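Local coordinates for cytoplasmic export protein 1 (Saccharomyces cerevisiae, PDB 3VWA) that takes part in nuclear tRNA export, where it may collect tRNA from export receptors at the nuclear pore and pass aminoacylated tRNA to the translation machinery, at residues S53-A58 with Q82-V87; G257-M262 with V322-I327. One frame throughout, in Å; residues are numbered along the deposited sequence.

Contact 1 of 2, residues S53-A58 with Q82-V87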
loop_
_atom_site.group_PDB
_atom_site.type_symbol
_atom_site.label_atom_id
_atom_site.label_comp_id
_atom_site.label_asym_id
_atom_site.label_seq_id
_atom_site.Cartn_x
_atom_site.Cartn_y
_atom_site.Cartn_z
ATOM N N SER A 53 9.799 27.125 -31.840
ATOM C CA SER A 53 10.719 27.806 -30.912
ATOM C C SER A 53 10.484 27.496 -29.411
ATOM O O SER A 53 11.423 27.400 -28.600
ATOM C CB SER A 53 10.645 29.300 -31.123
ATOM O OG SER A 53 11.610 29.898 -30.294
ATOM N N LEU A 54 9.213 27.370 -29.056
ATOM C CA LEU A 54 8.794 27.003 -27.702
ATOM C C LEU A 54 9.323 25.587 -27.366
ATOM O O LEU A 54 9.988 25.384 -26.342
ATOM C CB LEU A 54 7.256 27.067 -27.654
ATOM C CG LEU A 54 6.574 28.387 -27.206
ATOM C CD1 LEU A 54 7.453 29.634 -27.183
ATOM C CD2 LEU A 54 5.289 28.662 -27.942
ATOM N N ILE A 55 9.056 24.650 -28.280
ATOM C CA ILE A 55 9.505 23.264 -28.194
ATOM C C ILE A 55 11.020 23.134 -28.056
ATOM O O ILE A 55 11.479 22.376 -27.206
ATOM C CB ILE A 55 9.072 22.413 -29.400
ATOM C CG1 ILE A 55 7.557 22.442 -29.612
ATOM C CG2 ILE A 55 9.577 20.991 -29.205
ATOM C CD1 ILE A 55 6.754 21.705 -28.531
ATOM N N LEU A 56 11.767 23.887 -28.865
ATOM C CA LEU A 56 13.266 23.883 -28.859
ATOM C C LEU A 56 13.888 24.502 -27.596
ATOM O O LEU A 56 14.879 24.009 -27.068
ATOM C CB LEU A 56 13.812 24.601 -30.124
ATOM C CG LEU A 56 14.095 23.828 -31.442
ATOM C CD1 LEU A 56 13.748 22.329 -31.411
ATOM C CD2 LEU A 56 13.481 24.545 -32.648
ATOM N N ASN A 57 13.299 25.592 -27.110
ATOM C CA ASN A 57 13.764 26.164 -25.845
ATOM C C ASN A 57 13.538 25.154 -24.716
ATOM O O ASN A 57 14.462 24.904 -23.913
ATOM C CB ASN A 57 13.087 27.517 -25.568
ATOM C CG ASN A 57 13.622 28.195 -24.314
ATOM O OD1 ASN A 57 14.819 28.432 -24.183
ATOM N ND2 ASN A 57 12.731 28.493 -23.378
ATOM N N ALA A 58 12.349 24.523 -24.689
ATOM C CA ALA A 58 12.058 23.493 -23.684
ATOM C C ALA A 58 13.070 22.376 -23.714
ATOM O O ALA A 58 13.578 22.013 -22.665
ATOM C CB ALA A 58 10.653 22.896 -23.814
ATOM N N GLN A 82 8.131 15.249 -34.658
ATOM C CA GLN A 82 7.464 13.922 -34.565
ATOM C C GLN A 82 8.357 12.747 -34.016
ATOM O O GLN A 82 7.844 11.673 -33.767
ATOM C CB GLN A 82 6.712 13.554 -35.872
ATOM C CG GLN A 82 7.469 12.694 -36.885
ATOM C CD GLN A 82 6.815 12.709 -38.256
ATOM O OE1 GLN A 82 5.946 13.545 -38.539
ATOM N NE2 GLN A 82 7.237 11.786 -39.124
ATOM N N SER A 83 9.661 12.958 -33.841
ATOM C CA SER A 83 10.439 12.208 -32.819
ATOM C C SER A 83 11.109 13.166 -31.814
ATOM O O SER A 83 12.243 12.938 -31.376
ATOM C CB SER A 83 11.525 11.317 -33.426
ATOM O OG SER A 83 11.017 10.032 -33.703
ATOM N N THR A 84 10.418 14.242 -31.464
ATOM C CA THR A 84 10.992 15.225 -30.532
ATOM C C THR A 84 10.545 14.924 -29.091
ATOM O O THR A 84 9.358 15.041 -28.751
ATOM C CB THR A 84 10.720 16.657 -31.039
ATOM O OG1 THR A 84 11.378 16.798 -32.308
ATOM C CG2 THR A 84 11.288 17.721 -30.101
ATOM N N PHE A 85 11.500 14.482 -28.275
ATOM C CA PHE A 85 11.204 13.977 -26.937
ATOM C C PHE A 85 12.022 14.621 -25.850
ATOM O O PHE A 85 13.159 15.054 -26.062
ATOM C CB PHE A 85 11.468 12.489 -26.816
ATOM C CG PHE A 85 10.754 11.624 -27.833
ATOM C CD1 PHE A 85 9.350 11.601 -27.900
ATOM C CD2 PHE A 85 11.479 10.763 -28.682
ATOM C CE1 PHE A 85 8.684 10.767 -28.798
ATOM C CE2 PHE A 85 10.801 9.927 -29.610
ATOM C CZ PHE A 85 9.407 9.934 -29.661
ATOM N N ILE A 86 11.400 14.670 -24.675
ATOM C CA ILE A 86 12.087 14.854 -23.407
ATOM C C ILE A 86 11.741 13.631 -22.556
ATOM O O ILE A 86 10.548 13.337 -22.238
ATOM C CB ILE A 86 11.658 16.157 -22.698
ATOM C CG1 ILE A 86 11.905 17.391 -23.590
ATOM C CG2 ILE A 86 12.355 16.269 -21.348
ATOM C CD1 ILE A 86 11.274 18.691 -23.087
ATOM N N VAL A 87 12.778 12.910 -22.163
ATOM C CA VAL A 87 12.581 11.685 -21.388
ATOM C C VAL A 87 13.012 11.912 -19.944
ATOM O O VAL A 87 14.162 12.352 -19.676
ATOM C CB VAL A 87 13.321 10.479 -22.000
ATOM C CG1 VAL A 87 12.836 9.194 -21.350
ATOM C CG2 VAL A 87 13.082 10.394 -23.504
#
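Ile55 and Thr84 meet methyl to methyl: CG2 of Ile55 lies 3.8 Å from CG2 of Thr84, the two side chains crossing at a slant. One helical turn on, Ala58 receives the end of Ile86 in an apolar contact, CD1 of Ile86 standing 4.3 Å from CB of Ala58. The same CD1 also comes within van der Waals range of the helix backbone, 4.1 Å from the carbonyl O of Ala58. The contact is therefore two small meetings, one at Thr84 and one at Ile86, both of which point their CB toward the helix, while Phe85 between them turns to the other side of the sheet.

The branching of Thr84 decides which of its ends does the touching. With chi1 at -62°, CG2 lies opposite the backbone N and reaches the helix, whereas OG1 sits beside that N and is hydrogen-bonded to the carbonyl of Asp80 and to NH1 of Arg47. Those two bonds fix the rotation of the side chain and satisfy its polar end within a buried interface. The carbonyl of Ala58 likewise has a partner, the hydroxyl of Ser62 on the next turn.

Helix 52-64 thus packs on an antiparallel sheet, consistent with the N-terminal lobe of a kinase-like fold. Strand 85-89 runs between strands 39-45 and 73-77, and Trp26 of strand 26-33 touches Ile55, Ala58 and Ile86 alike.

Contact 2 of 2, residues G257-M262 with V322-I327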
loop_
_atom_site.group_PDB
_atom_site.type_symbol
_atom_site.label_atom_id
_atom_site.label_comp_id
_atom_site.label_asym_id
_atom_site.label_seq_id
_atom_site.Cartn_x
_atom_site.Cartn_y
_atom_site.Cartn_z
ATOM N N GLY A 257 19.533 8.604 15.129
ATOM C CA GLY A 257 18.897 9.693 14.493
ATOM C C GLY A 257 17.756 9.234 13.579
ATOM O O GLY A 257 16.628 9.737 13.667
ATOM N N LYS A 258 18.032 8.250 12.742
ATOM C CA LYS A 258 16.993 7.627 11.898
ATOM C C LYS A 258 15.811 7.030 12.651
ATOM O O LYS A 258 14.646 7.174 12.235
ATOM C CB LYS A 258 17.642 6.505 11.066
ATOM C CG LYS A 258 18.691 7.062 10.141
ATOM C CD LYS A 258 19.011 5.972 9.118
ATOM C CE LYS A 258 20.102 6.421 8.194
ATOM N NZ LYS A 258 20.154 5.270 7.230
ATOM N N LEU A 259 16.159 6.332 13.732
ATOM C CA LEU A 259 15.220 5.759 14.645
ATOM C C LEU A 259 14.306 6.825 15.283
ATOM O O LEU A 259 13.114 6.549 15.552
ATOM C CB LEU A 259 15.989 5.111 15.797
ATOM C CG LEU A 259 15.537 3.763 16.337
ATOM C CD1 LEU A 259 15.944 3.599 17.820
ATOM C CD2 LEU A 259 14.049 3.438 16.147
ATOM N N VAL A 260 14.851 8.007 15.588
ATOM C CA VAL A 260 13.980 9.086 16.075
ATOM C C VAL A 260 12.924 9.502 15.000
ATOM O O VAL A 260 11.753 9.724 15.314
ATOM C CB VAL A 260 14.745 10.323 16.503
ATOM C CG1 VAL A 260 13.771 11.503 16.734
ATOM C CG2 VAL A 260 15.563 10.037 17.783
ATOM N N VAL A 261 13.366 9.646 13.757
ATOM C CA VAL A 261 12.484 9.966 12.623
ATOM C C VAL A 261 11.326 8.970 12.529
ATOM O O VAL A 261 10.166 9.356 12.402
ATOM C CB VAL A 261 13.244 9.923 11.306
ATOM C CG1 VAL A 261 12.272 10.153 10.111
ATOM C CG2 VAL A 261 14.386 10.952 11.349
HETATM N N MSE A 262 11.649 7.693 12.599
HETATM C CA MSE A 262 10.609 6.653 12.665
HETATM C C MSE A 262 9.793 6.728 13.932
HETATM O O MSE A 262 8.623 6.493 13.889
HETATM C CB MSE A 262 11.226 5.258 12.518
HETATM C CG MSE A 262 11.796 5.007 11.114
HETATM SE SE MSE A 262 10.784 5.812 9.576
HETATM C CE MSE A 262 9.938 7.465 10.010
ATOM N N VAL A 322 7.195 -4.233 17.133
ATOM C CA VAL A 322 5.727 -4.288 17.039
ATOM C C VAL A 322 5.117 -2.994 16.490
ATOM O O VAL A 322 4.365 -3.040 15.535
ATOM C CB VAL A 322 5.106 -4.765 18.393
ATOM C CG1 VAL A 322 3.579 -4.722 18.402
ATOM C CG2 VAL A 322 5.560 -6.181 18.669
ATOM N N PRO A 323 5.457 -1.817 17.059
ATOM C CA PRO A 323 4.759 -0.627 16.501
ATOM C C PRO A 323 5.091 -0.312 15.051
ATOM O O PRO A 323 4.180 -0.042 14.289
ATOM C CB PRO A 323 5.158 0.534 17.423
ATOM C CG PRO A 323 5.895 -0.088 18.570
ATOM C CD PRO A 323 6.302 -1.501 18.215
ATOM N N PHE A 324 6.377 -0.365 14.665
ATOM C CA PHE A 324 6.787 -0.067 13.313
ATOM C C PHE A 324 6.203 -1.095 12.340
ATOM O O PHE A 324 5.766 -0.741 11.259
ATOM C CB PHE A 324 8.350 -0.081 13.131
ATOM C CG PHE A 324 9.094 1.047 13.850
ATOM C CD1 PHE A 324 8.433 1.976 14.661
ATOM C CD2 PHE A 324 10.498 1.131 13.749
ATOM C CE1 PHE A 324 9.124 3.026 15.317
ATOM C CE2 PHE A 324 11.201 2.146 14.396
ATOM C CZ PHE A 324 10.523 3.086 15.202
ATOM N N LEU A 325 6.220 -2.365 12.708
ATOM C CA LEU A 325 5.758 -3.419 11.765
ATOM C C LEU A 325 4.250 -3.237 11.604
ATOM O O LEU A 325 3.684 -3.522 10.519
ATOM C CB LEU A 325 6.028 -4.776 12.367
ATOM C CG LEU A 325 6.768 -5.921 11.699
ATOM C CD1 LEU A 325 6.518 -7.204 12.487
ATOM C CD2 LEU A 325 6.407 -6.149 10.229
ATOM N N ALA A 326 3.578 -2.771 12.662
ATOM C CA ALA A 326 2.107 -2.514 12.598
ATOM C C ALA A 326 1.803 -1.435 11.555
ATOM O O ALA A 326 0.874 -1.568 10.720
ATOM C CB ALA A 326 1.522 -2.151 13.990
ATOM N N ILE A 327 2.653 -0.419 11.507
ATOM C CA ILE A 327 2.499 0.623 10.520
ATOM C C ILE A 327 2.691 0.065 9.140
ATOM O O ILE A 327 1.980 0.427 8.198
ATOM C CB ILE A 327 3.551 1.706 10.750
ATOM C CG1 ILE A 327 3.632 2.081 12.238
ATOM C CG2 ILE A 327 3.383 2.905 9.864
ATOM C CD1 ILE A 327 2.514 2.939 12.743
#
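Helix-to-helix packing, in what is probably the helical part that follows the kinase-like region, is carried here by one aromatic side chain, Phe324 of helix 321-335, which reaches across to helix 255-271. The far end of its ring meets both Leu259 and Met262, residues one turn apart. Leu259 comes to the ring edge near its plane, CD2 lying 3.6 Å from CE2 of Phe324, and the two side chains cross at about a right angle. Met262, a selenomethionine, meets the same end of the ring obliquely through CB, 3.5 Å from CZ of Phe324; beyond CB its chain bends at chi2 and chi3, leading the selenium away. CE1 of Phe324 also approaches the carbonyl O of Met262, at 3.8 Å. A chi1 of -68° sets CG of Phe324 opposite its own carbonyl carbon and carries the ring out toward both partners. Shortening this side chain to an alanine is likely to open a gap between the helices, leaving the CD2 methyl of Leu259 and CB of Met262 without their mate.

Helix 283-303 closes the group: Leu292 and Ile296 touch Phe324, and Ile295 touches Met262. Helix 355-368, with Val357 and Leu360 against Leu325, continues the helical array beyond helix 321-335.

Contacts 1 and 2 share no helix, strand or sheet: their centres lie 45 Å apart, and their nearest atoms are about 28 Å from each other. They come in series, with contact 1 completed before contact 2 begins. Contact 1, its centre about 36 Å from the centre of the chain, sets a helix on a sheet of the probable kinase-like part; contact 2, its centre about 17 Å from that of the chain, joins two helices of the helical part that leads into the HEAT repeats at 381-419 and 494-530. Each part is thus held by packing of its own, in a chain that is one portion of the longer tRNA-binding protein.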